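Local structure of SusD-like protein BACOVA_02651 (Bacteroides ovatus, 5E75) at residues W55-F60 with L68-S73; R38-I43 with M417-W422; G74-F79 with P496-D501. The protein binds polysaccharide at the surface of the cell and probably captures xyloglucan there before its transport into the periplasm for degradation. One frame throughout, in Å; residues are numbered along the deposited sequence.

Interaction 1: residues W55-F60 with L68-S73. With EDO (1,2-ethanediol), chain E.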
loop_
_atom_site.group_PDB
_atom_site.type_symbol
_atom_site.label_atom_id
_atom_site.label_comp_id
_atom_site.label_asym_id
_atom_site.label_seq_id
_atom_site.Cartn_x
_atom_site.Cartn_y
_atom_site.Cartn_z
ATOM N N TRP A 55 6.441 6.580 19.834
ATOM C CA TRP A 55 5.227 6.458 20.642
ATOM C C TRP A 55 4.056 5.805 19.921
ATOM O O TRP A 55 3.156 5.277 20.569
ATOM C CB TRP A 55 4.823 7.822 21.197
ATOM C CG TRP A 55 5.928 8.437 22.012
ATOM C CD1 TRP A 55 6.409 7.992 23.205
ATOM C CD2 TRP A 55 6.702 9.585 21.669
ATOM N NE1 TRP A 55 7.434 8.799 23.635
ATOM C CE2 TRP A 55 7.633 9.787 22.709
ATOM C CE3 TRP A 55 6.700 10.463 20.579
ATOM C CZ2 TRP A 55 8.550 10.835 22.696
ATOM C CZ3 TRP A 55 7.611 11.503 20.567
ATOM C CH2 TRP A 55 8.525 11.680 21.619
ATOM N N ASN A 56 4.066 5.830 18.595
ATOM C CA ASN A 56 2.969 5.256 17.827
ATOM C C ASN A 56 3.410 4.036 17.034
ATOM O O ASN A 56 4.037 4.156 15.974
ATOM C CB ASN A 56 2.341 6.312 16.921
ATOM C CG ASN A 56 1.604 7.372 17.710
ATOM O OD1 ASN A 56 1.913 8.558 17.621
ATOM N ND2 ASN A 56 0.637 6.945 18.502
ATOM N N TYR A 57 3.092 2.871 17.601
ATOM C CA TYR A 57 3.340 1.555 16.997
ATOM C C TYR A 57 4.786 1.286 16.577
ATOM O O TYR A 57 5.026 0.695 15.529
ATOM C CB TYR A 57 2.397 1.336 15.808
ATOM C CG TYR A 57 0.986 1.756 16.121
ATOM C CD1 TYR A 57 0.344 1.291 17.266
ATOM C CD2 TYR A 57 0.314 2.652 15.307
ATOM C CE1 TYR A 57 -0.951 1.689 17.569
ATOM C CE2 TYR A 57 -0.980 3.051 15.602
ATOM C CZ TYR A 57 -1.597 2.566 16.738
ATOM O OH TYR A 57 -2.881 2.956 17.046
ATOM N N PRO A 58 5.763 1.673 17.410
ATOM C CA PRO A 58 7.154 1.432 17.000
ATOM C C PRO A 58 7.469 -0.053 16.853
ATOM O O PRO A 58 8.386 -0.431 16.113
ATOM C CB PRO A 58 7.964 2.038 18.148
ATOM C CG PRO A 58 7.057 2.007 19.311
ATOM C CD PRO A 58 5.699 2.304 18.750
ATOM N N GLN A 59 6.712 -0.884 17.560
ATOM C CA GLN A 59 6.957 -2.318 17.536
ATOM C C GLN A 59 6.826 -2.915 16.134
ATOM O O GLN A 59 7.436 -3.937 15.850
ATOM C CB GLN A 59 6.038 -3.070 18.510
ATOM C CG GLN A 59 4.547 -2.905 18.258
ATOM C CD GLN A 59 3.937 -1.695 18.948
ATOM O OE1 GLN A 59 4.642 -0.787 19.383
ATOM N NE2 GLN A 59 2.612 -1.688 19.058
ATOM N N PHE A 60 6.028 -2.295 15.273
ATOM C CA PHE A 60 5.911 -2.772 13.905
ATOM C C PHE A 60 7.187 -2.557 13.111
ATOM O O PHE A 60 7.539 -3.360 12.241
ATOM C CB PHE A 60 4.696 -2.150 13.200
ATOM C CG PHE A 60 3.419 -2.793 13.597
ATOM C CD1 PHE A 60 2.800 -2.436 14.774
ATOM C CD2 PHE A 60 2.871 -3.824 12.833
ATOM C CE1 PHE A 60 1.645 -3.063 15.171
ATOM C CE2 PHE A 60 1.713 -4.452 13.230
ATOM C CZ PHE A 60 1.104 -4.076 14.390
ATOM N N LEU A 68 -1.546 -9.474 20.989
ATOM C CA LEU A 68 -2.634 -8.630 21.498
ATOM C C LEU A 68 -2.788 -7.290 20.777
ATOM O O LEU A 68 -3.743 -6.557 21.017
ATOM C CB LEU A 68 -2.438 -8.355 22.992
ATOM C CG LEU A 68 -3.113 -9.322 23.963
ATOM C CD1 LEU A 68 -2.740 -8.926 25.380
ATOM C CD2 LEU A 68 -4.645 -9.350 23.802
ATOM N N ASP A 69 -1.859 -6.971 19.888
ATOM C CA ASP A 69 -1.850 -5.675 19.234
ATOM C C ASP A 69 -3.167 -5.378 18.494
ATOM O O ASP A 69 -3.652 -6.183 17.679
ATOM C CB ASP A 69 -0.673 -5.606 18.268
ATOM C CG ASP A 69 -0.304 -4.202 17.905
ATOM O OD1 ASP A 69 -1.050 -3.576 17.129
ATOM O OD2 ASP A 69 0.755 -3.725 18.388
ATOM N N GLU A 70 -3.731 -4.206 18.762
ATOM C CA GLU A 70 -5.017 -3.815 18.179
ATOM C C GLU A 70 -4.945 -3.684 16.657
ATOM O O GLU A 70 -5.943 -3.843 15.963
ATOM C CB GLU A 70 -5.516 -2.506 18.809
ATOM C CG GLU A 70 -4.648 -1.281 18.531
ATOM C CD GLU A 70 -3.594 -1.033 19.605
ATOM O OE1 GLU A 70 -3.197 -1.997 20.303
ATOM O OE2 GLU A 70 -3.169 0.135 19.753
ATOM N N ASN A 71 -3.767 -3.415 16.122
ATOM C CA ASN A 71 -3.639 -3.320 14.683
ATOM C C ASN A 71 -3.829 -4.667 14.002
ATOM O O ASN A 71 -4.318 -4.715 12.878
ATOM C CB ASN A 71 -2.278 -2.736 14.301
ATOM C CG ASN A 71 -2.163 -1.288 14.670
ATOM O OD1 ASN A 71 -2.833 -0.436 14.092
ATOM N ND2 ASN A 71 -1.344 -0.997 15.667
ATOM N N LEU A 72 -3.452 -5.755 14.668
ATOM C CA LEU A 72 -3.641 -7.077 14.093
ATOM C C LEU A 72 -5.118 -7.431 14.030
ATOM O O LEU A 72 -5.590 -7.919 13.017
ATOM C CB LEU A 72 -2.869 -8.143 14.877
ATOM C CG LEU A 72 -1.352 -7.953 14.926
ATOM C CD1 LEU A 72 -0.740 -9.046 15.787
ATOM C CD2 LEU A 72 -0.764 -7.978 13.527
ATOM N N SER A 73 -5.844 -7.189 15.119
ATOM C CA SER A 73 -7.259 -7.515 15.149
ATOM C C SER A 73 -8.030 -6.600 14.195
ATOM O O SER A 73 -8.929 -7.052 13.492
ATOM C CB SER A 73 -7.782 -7.449 16.580
ATOM O OG SER A 73 -7.469 -6.219 17.163
HETATM C C1 EDO E . 5.829 3.679 13.031
HETATM O O1 EDO E . 6.384 3.747 14.379
HETATM C C2 EDO E . 4.502 2.915 12.907
HETATM O O2 EDO E . 4.726 1.511 12.841
#

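Interaction 2: residues R38-I43 with M417-W422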
loop_
_atom_site.group_PDB
_atom_site.type_symbol
_atom_site.label_atom_id
_atom_site.label_comp_id
_atom_site.label_asym_id
_atom_site.label_seq_id
_atom_site.Cartn_x
_atom_site.Cartn_y
_atom_site.Cartn_z
ATOM N N ARG A 38 -6.870 2.608 10.821
ATOM C CA ARG A 38 -5.725 2.590 11.721
ATOM C C ARG A 38 -4.566 1.744 11.215
ATOM O O ARG A 38 -3.491 2.284 10.940
ATOM C CB ARG A 38 -6.168 2.098 13.105
ATOM C CG ARG A 38 -5.141 2.291 14.218
ATOM C CD ARG A 38 -5.837 2.501 15.564
ATOM N NE ARG A 38 -6.538 3.785 15.626
ATOM C CZ ARG A 38 -5.988 4.935 16.015
ATOM N NH1 ARG A 38 -4.712 4.989 16.385
ATOM N NH2 ARG A 38 -6.721 6.043 16.032
ATOM N N SER A 39 -4.790 0.438 11.103
ATOM C CA SER A 39 -3.706 -0.518 10.925
ATOM C C SER A 39 -2.961 -0.417 9.587
ATOM O O SER A 39 -1.831 -0.866 9.492
ATOM C CB SER A 39 -4.216 -1.942 11.125
ATOM O OG SER A 39 -5.191 -2.285 10.155
ATOM N N ILE A 40 -3.602 0.150 8.574
ATOM C CA ILE A 40 -2.960 0.335 7.282
ATOM C C ILE A 40 -1.608 1.042 7.443
ATOM O O ILE A 40 -0.642 0.706 6.738
ATOM C CB ILE A 40 -3.899 1.089 6.319
ATOM C CG1 ILE A 40 -3.305 1.132 4.915
ATOM C CG2 ILE A 40 -4.215 2.502 6.835
ATOM C CD1 ILE A 40 -4.311 1.596 3.832
ATOM N N VAL A 41 -1.517 1.985 8.377
ATOM C CA VAL A 41 -0.302 2.794 8.532
ATOM C C VAL A 41 0.882 1.983 9.101
ATOM O O VAL A 41 1.922 1.902 8.462
ATOM C CB VAL A 41 -0.606 4.063 9.359
ATOM C CG1 VAL A 41 0.657 4.872 9.659
ATOM C CG2 VAL A 41 -1.634 4.931 8.638
ATOM N N PRO A 42 0.721 1.366 10.287
ATOM C CA PRO A 42 1.866 0.605 10.811
ATOM C C PRO A 42 2.165 -0.661 10.017
ATOM O O PRO A 42 3.325 -1.033 9.920
ATOM C CB PRO A 42 1.438 0.260 12.243
ATOM C CG PRO A 42 -0.067 0.368 12.223
ATOM C CD PRO A 42 -0.343 1.507 11.300
ATOM N N ILE A 43 1.169 -1.319 9.445
ATOM C CA ILE A 43 1.442 -2.558 8.728
ATOM C C ILE A 43 2.028 -2.287 7.343
ATOM O O ILE A 43 3.057 -2.858 6.975
ATOM C CB ILE A 43 0.185 -3.440 8.622
ATOM C CG1 ILE A 43 -0.262 -3.885 10.025
ATOM C CG2 ILE A 43 0.474 -4.650 7.758
ATOM C CD1 ILE A 43 -1.569 -4.688 10.031
ATOM N N MET A 417 4.994 5.923 1.973
ATOM C CA MET A 417 3.779 6.422 2.637
ATOM C C MET A 417 2.504 6.133 1.846
ATOM O O MET A 417 1.496 6.798 2.020
ATOM C CB MET A 417 3.905 7.913 3.002
ATOM C CG MET A 417 5.029 8.222 3.994
ATOM S SD MET A 417 5.059 7.159 5.451
ATOM C CE MET A 417 3.343 7.272 6.005
ATOM N N GLU A 418 2.526 5.086 1.026
ATOM C CA GLU A 418 1.308 4.568 0.382
ATOM C C GLU A 418 0.903 3.211 0.945
ATOM O O GLU A 418 0.006 2.561 0.413
ATOM C CB GLU A 418 1.453 4.487 -1.142
ATOM C CG GLU A 418 1.514 5.866 -1.761
ATOM C CD GLU A 418 1.699 5.866 -3.263
ATOM O OE1 GLU A 418 0.929 5.188 -3.997
ATOM O OE2 GLU A 418 2.595 6.608 -3.685
ATOM N N TYR A 419 1.534 2.805 2.034
ATOM C CA TYR A 419 1.112 1.611 2.774
ATOM C C TYR A 419 1.231 0.349 1.938
ATOM O O TYR A 419 0.428 -0.567 2.084
ATOM C CB TYR A 419 -0.306 1.801 3.336
ATOM C CG TYR A 419 -0.649 3.255 3.674
ATOM C CD1 TYR A 419 0.094 4.005 4.575
ATOM C CD2 TYR A 419 -1.731 3.867 3.052
ATOM C CE1 TYR A 419 -0.250 5.362 4.839
ATOM C CE2 TYR A 419 -2.071 5.183 3.309
ATOM C CZ TYR A 419 -1.323 5.915 4.182
ATOM O OH TYR A 419 -1.729 7.226 4.397
ATOM N N SER A 420 2.254 0.309 1.086
ATOM C CA SER A 420 2.478 -0.811 0.189
ATOM C C SER A 420 3.869 -1.439 0.309
ATOM O O SER A 420 4.048 -2.602 -0.026
ATOM C CB SER A 420 2.268 -0.354 -1.255
ATOM O OG SER A 420 3.111 0.741 -1.558
ATOM N N ASN A 421 4.859 -0.687 0.756
ATOM C CA ASN A 421 6.222 -1.183 0.722
ATOM C C ASN A 421 6.419 -2.440 1.549
ATOM O O ASN A 421 7.192 -3.299 1.152
ATOM C CB ASN A 421 7.229 -0.098 1.131
ATOM C CG ASN A 421 7.453 0.950 0.054
ATOM O OD1 ASN A 421 7.249 0.703 -1.140
ATOM N ND2 ASN A 421 7.892 2.118 0.476
ATOM N N TRP A 422 5.734 -2.585 2.678
ATOM C CA TRP A 422 5.968 -3.773 3.500
ATOM C C TRP A 422 5.559 -5.043 2.760
ATOM O O TRP A 422 6.239 -6.062 2.824
ATOM C CB TRP A 422 5.272 -3.714 4.857
ATOM C CG TRP A 422 5.464 -5.016 5.604
ATOM C CD1 TRP A 422 4.492 -5.871 6.039
ATOM C CD2 TRP A 422 6.719 -5.615 5.972
ATOM N NE1 TRP A 422 5.058 -6.970 6.657
ATOM C CE2 TRP A 422 6.424 -6.831 6.625
ATOM C CE3 TRP A 422 8.057 -5.247 5.808
ATOM C CZ2 TRP A 422 7.422 -7.673 7.096
ATOM C CZ3 TRP A 422 9.039 -6.082 6.272
ATOM C CH2 TRP A 422 8.722 -7.272 6.929
#

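Interaction 3: residues G74-F79 with P496-D501. With EDO (1,2-ethanediol), chain D.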
loop_
_atom_site.group_PDB
_atom_site.type_symbol
_atom_site.label_atom_id
_atom_site.label_comp_id
_atom_site.label_asym_id
_atom_site.label_seq_id
_atom_site.Cartn_x
_atom_site.Cartn_y
_atom_site.Cartn_z
ATOM N N GLY A 74 -7.659 -5.327 14.131
ATOM C CA GLY A 74 -8.312 -4.397 13.232
ATOM C C GLY A 74 -8.078 -4.778 11.778
ATOM O O GLY A 74 -8.996 -4.760 10.965
ATOM N N ALA A 75 -6.835 -5.110 11.430
ATOM C CA ALA A 75 -6.526 -5.473 10.043
ATOM C C ALA A 75 -7.257 -6.752 9.631
ATOM O O ALA A 75 -7.862 -6.810 8.563
ATOM C CB ALA A 75 -5.015 -5.621 9.848
ATOM N N TRP A 76 -7.210 -7.741 10.514
ATOM C CA TRP A 76 -7.882 -9.031 10.302
ATOM C C TRP A 76 -9.366 -8.796 10.085
ATOM O O TRP A 76 -9.945 -9.299 9.127
ATOM C CB TRP A 76 -7.643 -9.936 11.506
ATOM C CG TRP A 76 -8.193 -11.368 11.432
ATOM C CD1 TRP A 76 -9.406 -11.811 11.880
ATOM C CD2 TRP A 76 -7.509 -12.528 10.923
ATOM N NE1 TRP A 76 -9.510 -13.166 11.682
ATOM C CE2 TRP A 76 -8.365 -13.628 11.087
ATOM C CE3 TRP A 76 -6.251 -12.738 10.341
ATOM C CZ2 TRP A 76 -8.011 -14.917 10.682
ATOM C CZ3 TRP A 76 -5.914 -14.014 9.930
ATOM C CH2 TRP A 76 -6.778 -15.086 10.119
ATOM N N SER A 77 -9.974 -8.001 10.961
ATOM C CA SER A 77 -11.382 -7.629 10.807
ATOM C C SER A 77 -11.662 -6.929 9.485
ATOM O O SER A 77 -12.641 -7.239 8.811
ATOM C CB SER A 77 -11.836 -6.707 11.953
ATOM O OG SER A 77 -13.205 -6.315 11.778
ATOM N N GLY A 78 -10.822 -5.963 9.123
ATOM C CA GLY A 78 -11.001 -5.225 7.891
ATOM C C GLY A 78 -10.918 -6.072 6.646
ATOM O O GLY A 78 -11.788 -6.007 5.779
ATOM N N PHE A 79 -9.867 -6.896 6.540
ATOM C CA PHE A 79 -9.722 -7.717 5.363
ATOM C C PHE A 79 -10.870 -8.720 5.291
ATOM O O PHE A 79 -11.406 -8.940 4.206
ATOM C CB PHE A 79 -8.370 -8.440 5.353
ATOM C CG PHE A 79 -7.178 -7.518 5.247
ATOM C CD1 PHE A 79 -7.081 -6.564 4.238
ATOM C CD2 PHE A 79 -6.153 -7.607 6.157
ATOM C CE1 PHE A 79 -5.968 -5.711 4.153
ATOM C CE2 PHE A 79 -5.053 -6.761 6.079
ATOM C CZ PHE A 79 -4.963 -5.821 5.074
ATOM N N PRO A 496 1.792 -12.544 14.011
ATOM C CA PRO A 496 0.978 -13.557 14.681
ATOM C C PRO A 496 -0.504 -13.338 14.411
ATOM O O PRO A 496 -0.929 -12.218 14.115
ATOM C CB PRO A 496 1.298 -13.344 16.162
ATOM C CG PRO A 496 1.733 -11.946 16.266
ATOM C CD PRO A 496 2.374 -11.578 14.950
ATOM N N TYR A 497 -1.288 -14.411 14.494
ATOM C CA TYR A 497 -2.744 -14.291 14.403
ATOM C C TYR A 497 -3.224 -13.512 15.622
ATOM O O TYR A 497 -2.628 -13.612 16.693
ATOM C CB TYR A 497 -3.400 -15.678 14.296
ATOM C CG TYR A 497 -2.970 -16.396 13.039
ATOM C CD1 TYR A 497 -3.429 -15.986 11.796
ATOM C CD2 TYR A 497 -2.062 -17.432 13.092
ATOM C CE1 TYR A 497 -3.016 -16.619 10.632
ATOM C CE2 TYR A 497 -1.634 -18.063 11.941
ATOM C CZ TYR A 497 -2.103 -17.644 10.716
ATOM O OH TYR A 497 -1.645 -18.278 9.587
ATOM N N PRO A 498 -4.280 -12.705 15.463
ATOM C CA PRO A 498 -4.699 -11.867 16.591
ATOM C C PRO A 498 -5.213 -12.721 17.741
ATOM O O PRO A 498 -5.983 -13.645 17.505
ATOM C CB PRO A 498 -5.841 -11.022 16.000
ATOM C CG PRO A 498 -5.710 -11.143 14.503
ATOM C CD PRO A 498 -5.113 -12.491 14.265
ATOM N N GLU A 499 -4.795 -12.419 18.962
ATOM C CA GLU A 499 -5.079 -13.280 20.107
ATOM C C GLU A 499 -6.568 -13.525 20.305
ATOM O O GLU A 499 -6.966 -14.658 20.559
ATOM C CB GLU A 499 -4.464 -12.717 21.396
ATOM C CG GLU A 499 -4.791 -13.569 22.628
ATOM C CD GLU A 499 -3.981 -13.200 23.853
ATOM O OE1 GLU A 499 -2.739 -13.133 23.753
ATOM O OE2 GLU A 499 -4.589 -12.987 24.921
ATOM N N SER A 500 -7.388 -12.490 20.155
ATOM C CA SER A 500 -8.822 -12.645 20.370
ATOM C C SER A 500 -9.431 -13.614 19.355
ATOM O O SER A 500 -10.345 -14.375 19.681
ATOM C CB SER A 500 -9.523 -11.285 20.308
ATOM O OG SER A 500 -9.297 -10.642 19.063
ATOM N N ASP A 501 -8.918 -13.593 18.128
ATOM C CA ASP A 501 -9.396 -14.494 17.092
ATOM C C ASP A 501 -8.928 -15.922 17.334
ATOM O O ASP A 501 -9.667 -16.866 17.056
ATOM C CB ASP A 501 -8.984 -13.985 15.709
ATOM C CG ASP A 501 -9.720 -12.710 15.327
ATOM O OD1 ASP A 501 -10.945 -12.781 15.116
ATOM O OD2 ASP A 501 -9.092 -11.634 15.259
HETATM C C1 EDO D . -11.981 -15.390 10.006
HETATM O O1 EDO D . -11.752 -15.029 11.372
HETATM C C2 EDO D . -13.432 -15.160 9.644
HETATM O O2 EDO D . -13.843 -13.887 10.157
#

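Interaction 1: residues W55-F60 with L68-S73
Gln59 reaches across to Asp69 and hands it the one hydrogen bond between the two segments: NE2 lies 2.8 Å from OD2, the N-H runs nearly straight at 164°, and the carboxylate oxygen sits in the plane of the amide. The other oxygen, OD1, faces back into its own chain and accepts twice, from Asn71 N through its anti lone pair, which caps helix 70-95, and from Asn71 ND2 through the syn one. Phe60 fills the tight, buried part of the contact. Its CE1 edge meets Asp69 OD1 in the ring plane at 3.4 Å, while CZ approaches Asn71 CB at 3.6 Å. Held by Asp69, the Asn71 amide stands upright on the Tyr57 ring, planes 89° apart, with ND2 3.2 Å above one face and displaced toward the rim. The solvent side is looser: Glu70, its chain bent at chi2 (-92°), brings OE2 only to the edge of Tyr57, 3.5 Å from CE1, and Tyr57 OH is hydrogen-bonded instead to Arg38 NH1. With an alanine in place of Asp69, Gln59 NE2 would probably lose its acceptor, the helix its cap, and the Asn71 amide the bond that fixes its rotation over Tyr57. One carboxylate thus serves three N-H donors, and its negative charge is probably eased further by the helix start and the positive rim of the Phe60 ring.

Interaction 2: residues R38-I43 with M417-W422
Val41 and Tyr419 bring the backbones closest, their CA atoms 6.0 Å apart, and Ile43 and Trp422 follow at 7.0 Å, where helix 40-46 runs past the turn that leads into helix 421-431. Tyr419 is the main side chain of the contact. From a backbone with positive phi (63°) it swings CG away from its own carbonyl carbon, chi1 being -31°, well off the staggered value and so probably somewhat strained, and lays its CB and ring against the helix. Ile40 crosses it at a slant. The extended arm of this isoleucine, with CG1 anti to the backbone N (-173°), places CG1 3.5 Å from Tyr419 CB and carries CD1 on to Tyr419 CD2, also at 3.5 Å. Val41 lies alongside and points the same way as the tyrosine, its CG2 resting 4.1 Å from CE1; the approach of both aliphatic groups to the ring is oblique. Within its own segment, the carbonyl oxygen of Met417 sits over one face of the Tyr419 ring. At the other end the meeting is between backbone and side chain: Ile43 O comes within 3.2 Å of Trp422 CB and lies near CG and CD1. Just beyond, Trp422 is tied to Gly44 through the backbone, its ring meets Phe440, and Asp50 holds Met417 N and Asn421 ND2. Between the two segments the joining is mainly apolar, bringing helix 40-46 against the turn and first residues of helix 421-431, while Ile43 O is buried against carbon without a hydrogen-bond partner, probably at some energetic cost.

Interaction 3: residues G74-F79 with P496-D501
Trp76 is the hub of this contact, its indole met by Tyr497, Pro498 and Asp501. The proline takes the base: Pro498 CG touches Trp76 CB at 3.8 Å, and its CD stands 4.0 Å above the indole plane, offset toward the rim. At the far end of the indole, Trp76 CZ3 comes up to the edge of the Tyr497 ring, 3.7 Å from CD1, with the two ring planes at 83°. Asp501 slides past in the opposite direction and sets OD2 3.4 Å from Trp76 CD1, its carboxylate inclined 40° to the indole. The indole N-H goes elsewhere, from NE1 to O1 of a 1,2-ethanediol, probably from the crystallisation liquor, at 2.9 Å, near the ring plane. Because CG is anti to the backbone N (chi1 -176°), the indole reaches out from helix 70-95 toward the loop and helix start at 496-501. Farther out, Trp128 meets Trp76 edge-to-face and lies nearly parallel to Tyr497, whose OH bonds to Pro130 O; Trp128 NE1 also holds Pro496 O. Together these residues form an aromatic and proline cluster that docks the start of the C-terminal helix 499-504 onto the long helix 70-95 of this helix-rich SusD-family fold.

Overall arrangement
Helix 70-95 links interactions 1 and 3: its first turn meets 55-60, and the next turn, through Trp76, meets 496-501, with the two centres about 12 Å apart. Interaction 2 lies deeper, about 6 Å from the centre of the chain against 17 and 18 Å for the others. Its segment 38-43 touches both neighbours, through Arg38 with Tyr57 and through Ser39 and Ile43 with Ala75. Along the chain, interaction 1 is local and falls within the span between 38-43 and 417-422, whereas interactions 2 and 3 cross, each bridging more than 370 residues. The N-terminal helices are thereby packed against two separate C-terminal elements, uniting both sequence-family regions in one compact body.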